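PDB 3FYF: protein bvu-3222 from Bacteroides vulgatus ATCC 8482, which is of unknown function but belongs to the DUF4251 family and is probably a periplasmic protein, with a long helix packed against an antiparallel beta sheet. Local coordinates for residues Ala39-Ala42 / Leu43-Gly46; Val55-Arg58 / Asn59-Arg63; Asp32-Ser35 / Tyr36-Ile40. All blocks are in the same frame, centred on the assembly; numbering follows the deposited sequence.

Contact 1 (Ala39-Ala42 / Leu43-Gly46); sequences AINA and LKNG
Leu43 N bonds back to Ala39 O at 2.9 Å with an N-H...O angle of 146°, the donor tilted out of the carbonyl plane. Its side chain comes close to the same acceptor, Leu43 CG lying 3.4 Å from Ala39 O. With CG beside the backbone N and anti to the carbonyl carbon (chi1 -73°), the branch runs back along the turn, and the buried isobutyl group also meets Val119, Tyr121, Leu138, Phe48 and Met111. Ala42, likewise buried, packs on Phe48. Lys44 follows with a straighter backbone bond: Lys44 N to Ile40 O is also 2.9 Å, lies in the carbonyl plane and has an angle of 159° at the hydrogen. The aliphatic part of Lys44 runs alongside Ile40 and points the same way, with Lys44 CE 3.8 Å from Ile40 CG2. The lysine chain is extended up to CE and bends only at its last torsion, where NZ turns from the line of the methylenes. These bonds belong to the C-terminal end of helix 27-44, which lies across the sheet and finishes here in a Schellman motif. Asn45 still keeps a helical bond, Asn45 N to Asn41 O at 3.1 Å, although its donor stands above the carbonyl plane instead of on a lone pair. Asn45 OD1 lies 3.0 Å from that same Asn41 O, but both are acceptors, so this is a close approach of two oxygens and not a bond. Gly46 then turns the chain out of the helix with positive phi. Its amide reaches into the last turn, with a weak bond from Gly46 N to Leu43 O at 3.3 Å and Ala42 O lying 3.1 Å from Gly46 N.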
loop_
_atom_site.group_PDB
_atom_site.type_symbol
_atom_site.label_atom_id
_atom_site.label_comp_id
_atom_site.label_asym_id
_atom_site.label_seq_id
_atom_site.Cartn_x
_atom_site.Cartn_y
_atom_site.Cartn_z
ATOM N N ALA B 39 -9.840 -16.657 0.610
ATOM C CA ALA B 39 -9.878 -15.702 -0.502
ATOM C C ALA B 39 -10.019 -16.412 -1.853
ATOM O O ALA B 39 -10.793 -15.972 -2.701
ATOM C CB ALA B 39 -8.644 -14.798 -0.490
ATOM N N ILE B 40 -9.267 -17.501 -2.031
ATOM C CA ILE B 40 -9.345 -18.375 -3.216
ATOM C C ILE B 40 -10.773 -18.882 -3.416
ATOM O O ILE B 40 -11.349 -18.726 -4.499
ATOM C CB ILE B 40 -8.375 -19.596 -3.083
ATOM C CG1 ILE B 40 -6.916 -19.146 -3.046
ATOM C CG2 ILE B 40 -8.584 -20.627 -4.207
ATOM C CD1 ILE B 40 -6.364 -18.741 -4.373
ATOM N N ASN B 41 -11.337 -19.464 -2.356
ATOM C CA ASN B 41 -12.712 -19.979 -2.355
ATOM C C ASN B 41 -13.776 -18.905 -2.541
ATOM O O ASN B 41 -14.819 -19.161 -3.141
ATOM C CB ASN B 41 -12.993 -20.777 -1.079
ATOM C CG ASN B 41 -12.187 -22.063 -1.005
ATOM O OD1 ASN B 41 -11.735 -22.594 -2.021
ATOM N ND2 ASN B 41 -12.002 -22.569 0.204
ATOM N N ALA B 42 -13.504 -17.703 -2.039
ATOM C CA ALA B 42 -14.393 -16.566 -2.249
ATOM C C ALA B 42 -14.395 -16.136 -3.712
ATOM O O ALA B 42 -15.440 -15.768 -4.250
ATOM C CB ALA B 42 -14.001 -15.414 -1.365
ATOM N N LEU B 43 -13.226 -16.197 -4.347
ATOM C CA LEU B 43 -13.088 -15.820 -5.757
ATOM C C LEU B 43 -13.721 -16.857 -6.678
ATOM O O LEU B 43 -14.364 -16.497 -7.657
ATOM C CB LEU B 43 -11.617 -15.622 -6.140
ATOM C CG LEU B 43 -10.855 -14.384 -5.651
ATOM C CD1 LEU B 43 -9.362 -14.571 -5.908
ATOM C CD2 LEU B 43 -11.356 -13.100 -6.296
ATOM N N LYS B 44 -13.521 -18.134 -6.346
ATOM C CA LYS B 44 -14.079 -19.266 -7.085
ATOM C C LYS B 44 -15.600 -19.243 -7.070
ATOM O O LYS B 44 -16.236 -19.432 -8.104
ATOM C CB LYS B 44 -13.581 -20.592 -6.498
ATOM C CG LYS B 44 -12.172 -20.963 -6.908
ATOM C CD LYS B 44 -11.758 -22.309 -6.348
ATOM C CE LYS B 44 -10.379 -22.716 -6.857
ATOM N NZ LYS B 44 -10.345 -22.900 -8.335
ATOM N N ASN B 45 -16.172 -18.982 -5.898
ATOM C CA ASN B 45 -17.625 -18.951 -5.737
ATOM C C ASN B 45 -18.275 -17.613 -6.118
ATOM O O ASN B 45 -19.502 -17.476 -6.063
ATOM C CB ASN B 45 -18.014 -19.376 -4.317
ATOM C CG ASN B 45 -17.539 -20.784 -3.976
ATOM O OD1 ASN B 45 -17.159 -21.062 -2.838
ATOM N ND2 ASN B 45 -17.555 -21.677 -4.965
ATOM N N GLY B 46 -17.448 -16.641 -6.510
ATOM C CA GLY B 46 -17.907 -15.324 -6.958
ATOM C C GLY B 46 -18.615 -14.522 -5.881
ATOM O O GLY B 46 -19.528 -13.746 -6.171
#

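Contact 2 (Val55-Arg58 / Asn59-Arg63); sequences VVFR and NGIMR
Phe57 lies obliquely across Ile61, its ring atom CD2 3.8 Å from Ile61 CG2. The carbonyl of Ile61 comes to the edge of the ring, near its plane, with Phe57 CD2 3.3 Å from Ile61 O. One ring face is overlaid by Val55 CG1, which stands 3.6 Å above the plane and toward the rim. CG of Phe57 sits beside the backbone N (chi1 -58°), and this brings one face over Val55, two residues back on its own strand, and the CD2 edge to Ile61 at the end of the turn, just before strand 62-64. Ile61 O also accepts the backbone bond from Phe57 N at 2.9 Å, nearly straight at 169°. With Gly60 N bonded to Phe57 O, the loop satisfies the definition of a type I turn followed by a G1 beta bulge: Phe57 to Gly60 form the turn, and Gly60 takes the positive phi (84°) at the bulge position. Asn59 reinforces it with an Asx turn, in which Asn59 OD1 accepts a weak bond from Ile61 N at 3.4 Å; the same oxygen lies 3.4 Å from Phe57 CB. Beyond the turn the strands pair in antiparallel fashion. Val55 and Arg63 form a hydrogen-bonded pair, with both backbone bonds made, while Val56 and Met62 form a non-hydrogen-bonded pair on the other face, touching through Val56 CG2 and Met62 CB at 3.9 Å. Phe85 meets the Phe57 ring edge-to-face, and the hydroxyl of Tyr90 bonds to Arg63 NE. The second subunit borders strand 62-64, its Thr139 OG1 bonding to Met62 O. On the other flank of the hairpin, strand 54-57 pairs antiparallel with strand 158-166, where Val56 shares backbone bonding with Thr159 and the side chains of Val55 and Phe57 rest on Leu158.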
loop_
_atom_site.group_PDB
_atom_site.type_symbol
_atom_site.label_atom_id
_atom_site.label_comp_id
_atom_site.label_asym_id
_atom_site.label_seq_id
_atom_site.Cartn_x
_atom_site.Cartn_y
_atom_site.Cartn_z
ATOM N N VAL B 55 -5.711 3.690 -1.294
ATOM C CA VAL B 55 -6.104 3.914 -2.671
ATOM C C VAL B 55 -4.995 4.711 -3.331
ATOM O O VAL B 55 -4.483 5.645 -2.726
ATOM C CB VAL B 55 -7.484 4.653 -2.757
ATOM C CG1 VAL B 55 -7.750 5.179 -4.144
ATOM C CG2 VAL B 55 -8.622 3.722 -2.312
ATOM N N VAL B 56 -4.607 4.300 -4.542
ATOM C CA VAL B 56 -3.583 4.982 -5.350
ATOM C C VAL B 56 -4.210 5.489 -6.657
ATOM O O VAL B 56 -4.851 4.734 -7.384
ATOM C CB VAL B 56 -2.348 4.057 -5.649
ATOM C CG1 VAL B 56 -1.257 4.807 -6.407
ATOM C CG2 VAL B 56 -1.772 3.481 -4.352
ATOM N N PHE B 57 -4.014 6.772 -6.936
ATOM C CA PHE B 57 -4.588 7.437 -8.102
ATOM C C PHE B 57 -3.562 7.499 -9.218
ATOM O O PHE B 57 -2.377 7.236 -8.986
ATOM C CB PHE B 57 -5.072 8.843 -7.715
ATOM C CG PHE B 57 -6.086 8.841 -6.598
ATOM C CD1 PHE B 57 -7.447 8.736 -6.881
ATOM C CD2 PHE B 57 -5.679 8.920 -5.266
ATOM C CE1 PHE B 57 -8.384 8.722 -5.860
ATOM C CE2 PHE B 57 -6.605 8.893 -4.236
ATOM C CZ PHE B 57 -7.959 8.800 -4.531
ATOM N N ARG B 58 -4.007 7.845 -10.428
ATOM C CA ARG B 58 -3.117 7.863 -11.599
ATOM C C ARG B 58 -2.104 9.013 -11.570
ATOM O O ARG B 58 -1.104 8.987 -12.289
ATOM C CB ARG B 58 -3.909 7.861 -12.921
ATOM C CG ARG B 58 -4.688 9.139 -13.229
ATOM C CD ARG B 58 -5.067 9.196 -14.715
ATOM N NE ARG B 58 -3.986 9.736 -15.543
ATOM C CZ ARG B 58 -4.070 10.849 -16.272
ATOM N NH1 ARG B 58 -3.024 11.254 -16.985
ATOM N NH2 ARG B 58 -5.195 11.556 -16.303
ATOM N N ASN B 59 -2.368 10.015 -10.736
ATOM C CA ASN B 59 -1.397 11.075 -10.488
ATOM C C ASN B 59 -0.387 10.742 -9.378
ATOM O O ASN B 59 0.328 11.622 -8.903
ATOM C CB ASN B 59 -2.096 12.424 -10.250
ATOM C CG ASN B 59 -2.828 12.504 -8.927
ATOM O OD1 ASN B 59 -3.052 11.503 -8.237
ATOM N ND2 ASN B 59 -3.222 13.717 -8.568
ATOM N N GLY B 60 -0.351 9.475 -8.965
ATOM C CA GLY B 60 0.625 8.991 -7.990
ATOM C C GLY B 60 0.270 9.203 -6.526
ATOM O O GLY B 60 0.989 8.737 -5.644
ATOM N N ILE B 61 -0.837 9.900 -6.264
ATOM C CA ILE B 61 -1.288 10.150 -4.896
ATOM C C ILE B 61 -1.771 8.854 -4.280
ATOM O O ILE B 61 -2.522 8.122 -4.907
ATOM C CB ILE B 61 -2.409 11.230 -4.856
ATOM C CG1 ILE B 61 -1.816 12.610 -5.101
ATOM C CG2 ILE B 61 -3.188 11.232 -3.513
ATOM C CD1 ILE B 61 -2.869 13.661 -5.290
ATOM N N MET B 62 -1.330 8.582 -3.055
ATOM C CA MET B 62 -1.903 7.514 -2.248
ATOM C C MET B 62 -2.459 8.048 -0.931
ATOM O O MET B 62 -1.854 8.908 -0.291
ATOM C CB MET B 62 -0.858 6.429 -1.975
ATOM C CG MET B 62 -0.155 6.567 -0.635
ATOM S SD MET B 62 -1.021 5.713 0.696
ATOM C CE MET B 62 -0.146 6.342 2.127
ATOM N N ARG B 63 -3.616 7.528 -0.537
ATOM C CA ARG B 63 -4.242 7.890 0.716
ATOM C C ARG B 63 -4.679 6.633 1.444
ATOM O O ARG B 63 -5.267 5.735 0.836
ATOM C CB ARG B 63 -5.445 8.794 0.462
ATOM C CG ARG B 63 -5.440 10.066 1.291
ATOM C CD ARG B 63 -6.253 9.929 2.548
ATOM N NE ARG B 63 -6.285 11.174 3.310
ATOM C CZ ARG B 63 -6.442 11.233 4.627
ATOM N NH1 ARG B 63 -6.466 12.409 5.237
ATOM N NH2 ARG B 63 -6.568 10.116 5.337
#

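Contact 3 (Asp32-Ser35 / Tyr36-Ile40); sequences DSVS and YVQAI
Tyr36 turns the edge of its ring toward Ser33 O, which lies near the ring plane, and its CB is wedged against two carbonyls, 3.3 Å from Asp32 O and 3.4 Å from Ser33 O. Swinging CG anti to the backbone N (chi1 174°) carries the ring over to Ile40, one turn on: Ile40 CG1 stands 3.8 Å above one ring face, toward the rim. At the far end of the ring, Tyr36 OH is hydrogen-bonded to Gly117 O, which joins the helix to a part of the chain much later in sequence. Ala39 adds its methyl to the close-packed side, with Ala39 CB 3.4 Å from Ser35 O. All of this is regular alpha-helix, the middle of helix 27-44, with four successive i to i+4 backbone bonds bridging the two segments. They differ in shape. Those given by Tyr36 N and Ala39 N are short but bent, Tyr36 N to Asp32 O being 2.9 Å with an angle of 141° at the hydrogen. Those given by Val37 N and Gln38 N are a little longer and straighter, as in Val37 N to Ser33 O at 3.2 Å and 170°. The latter two donors belong to the exposed flank, where side chains meet loosely: Gln38 CG lies 3.5 Å from Val34 O, but between the side chains themselves the nearest approach is Gln38 NE2 to Val34 CG1 at 4.2 Å. The partly exposed serines turn their hydroxyls back to the preceding turn, Ser33 OG bonding to Ala29 O and Ser35 OG to Gln31 O. Nearer the subunit interface, Asp32 OD2 forms a long, weak ion pair with Arg63 of the second subunit.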
loop_
_atom_site.group_PDB
_atom_site.type_symbol
_atom_site.label_atom_id
_atom_site.label_comp_id
_atom_site.label_asym_id
_atom_site.label_seq_id
_atom_site.Cartn_x
_atom_site.Cartn_y
_atom_site.Cartn_z
ATOM N N ASP B 32 -2.137 -16.396 7.621
ATOM C CA ASP B 32 -2.181 -15.827 6.280
ATOM C C ASP B 32 -2.541 -16.901 5.261
ATOM O O ASP B 32 -3.235 -16.620 4.285
ATOM C CB ASP B 32 -0.861 -15.127 5.937
ATOM C CG ASP B 32 -0.773 -13.731 6.530
ATOM O OD1 ASP B 32 -1.830 -13.168 6.894
ATOM O OD2 ASP B 32 0.352 -13.192 6.631
ATOM N N SER B 33 -2.096 -18.131 5.517
ATOM C CA SER B 33 -2.504 -19.285 4.723
ATOM C C SER B 33 -4.003 -19.592 4.824
ATOM O O SER B 33 -4.635 -19.944 3.820
ATOM C CB SER B 33 -1.666 -20.508 5.087
ATOM O OG SER B 33 -0.341 -20.344 4.608
ATOM N N VAL B 34 -4.567 -19.440 6.023
ATOM C CA VAL B 34 -6.012 -19.621 6.241
ATOM C C VAL B 34 -6.817 -18.584 5.451
ATOM O O VAL B 34 -7.764 -18.932 4.732
ATOM C CB VAL B 34 -6.375 -19.593 7.763
ATOM C CG1 VAL B 34 -7.862 -19.311 7.992
ATOM C CG2 VAL B 34 -5.967 -20.904 8.434
ATOM N N SER B 35 -6.405 -17.323 5.569
ATOM C CA SER B 35 -7.022 -16.208 4.854
ATOM C C SER B 35 -6.893 -16.340 3.334
ATOM O O SER B 35 -7.780 -15.914 2.600
ATOM C CB SER B 35 -6.402 -14.890 5.310
ATOM O OG SER B 35 -6.232 -14.867 6.713
ATOM N N TYR B 36 -5.782 -16.928 2.888
ATOM C CA TYR B 36 -5.523 -17.206 1.480
ATOM C C TYR B 36 -6.556 -18.150 0.871
ATOM O O TYR B 36 -7.188 -17.801 -0.123
ATOM C CB TYR B 36 -4.112 -17.775 1.314
ATOM C CG TYR B 36 -3.749 -18.243 -0.075
ATOM C CD1 TYR B 36 -3.739 -17.359 -1.153
ATOM C CD2 TYR B 36 -3.374 -19.563 -0.303
ATOM C CE1 TYR B 36 -3.380 -17.783 -2.420
ATOM C CE2 TYR B 36 -3.018 -19.999 -1.571
ATOM C CZ TYR B 36 -3.024 -19.100 -2.624
ATOM O OH TYR B 36 -2.671 -19.519 -3.878
ATOM N N VAL B 37 -6.723 -19.325 1.484
ATOM C CA VAL B 37 -7.675 -20.356 1.050
ATOM C C VAL B 37 -9.114 -19.816 1.042
ATOM O O VAL B 37 -9.870 -20.050 0.090
ATOM C CB VAL B 37 -7.541 -21.642 1.921
ATOM C CG1 VAL B 37 -8.577 -22.699 1.540
ATOM C CG2 VAL B 37 -6.130 -22.226 1.808
ATOM N N GLN B 38 -9.464 -19.062 2.084
ATOM C CA GLN B 38 -10.736 -18.332 2.148
ATOM C C GLN B 38 -10.922 -17.327 1.013
ATOM O O GLN B 38 -12.041 -17.153 0.526
ATOM C CB GLN B 38 -10.881 -17.609 3.488
ATOM C CG GLN B 38 -11.257 -18.511 4.664
ATOM C CD GLN B 38 -11.397 -17.747 5.973
ATOM O OE1 GLN B 38 -11.073 -16.559 6.060
ATOM N NE2 GLN B 38 -11.881 -18.432 7.004
ATOM N N ALA B 39 -9.840 -16.657 0.610
ATOM C CA ALA B 39 -9.878 -15.702 -0.502
ATOM C C ALA B 39 -10.019 -16.412 -1.853
ATOM O O ALA B 39 -10.793 -15.972 -2.701
ATOM C CB ALA B 39 -8.644 -14.798 -0.490
ATOM N N ILE B 40 -9.267 -17.501 -2.031
ATOM C CA ILE B 40 -9.345 -18.375 -3.216
ATOM C C ILE B 40 -10.773 -18.882 -3.416
ATOM O O ILE B 40 -11.349 -18.726 -4.499
ATOM C CB ILE B 40 -8.375 -19.596 -3.083
ATOM C CG1 ILE B 40 -6.916 -19.146 -3.046
ATOM C CG2 ILE B 40 -8.584 -20.627 -4.207
ATOM C CD1 ILE B 40 -6.364 -18.741 -4.373
#

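Overall arrangement
Contacts 3 and 1 follow each other along helix 27-44, sharing Ala39 and Ile40, with centres about 10 Å apart; contact 3 covers its middle and contact 1 its C-terminal end. Contact 2 comes later in the chain, at the hairpin of strands 54-57 and 62-64. Its centre is about 28 Å from that of contact 1 and 27 Å from that of contact 3, on the opposite side of the chain's centre, and it touches neither. All three belong to the DUF4251 region. The helix packs on the antiparallel sheet, while the hairpin forms part of it through strand 158-166, and the dimer brings Asp32 of contact 3 near Arg63 of contact 2 on the neighbouring subunit.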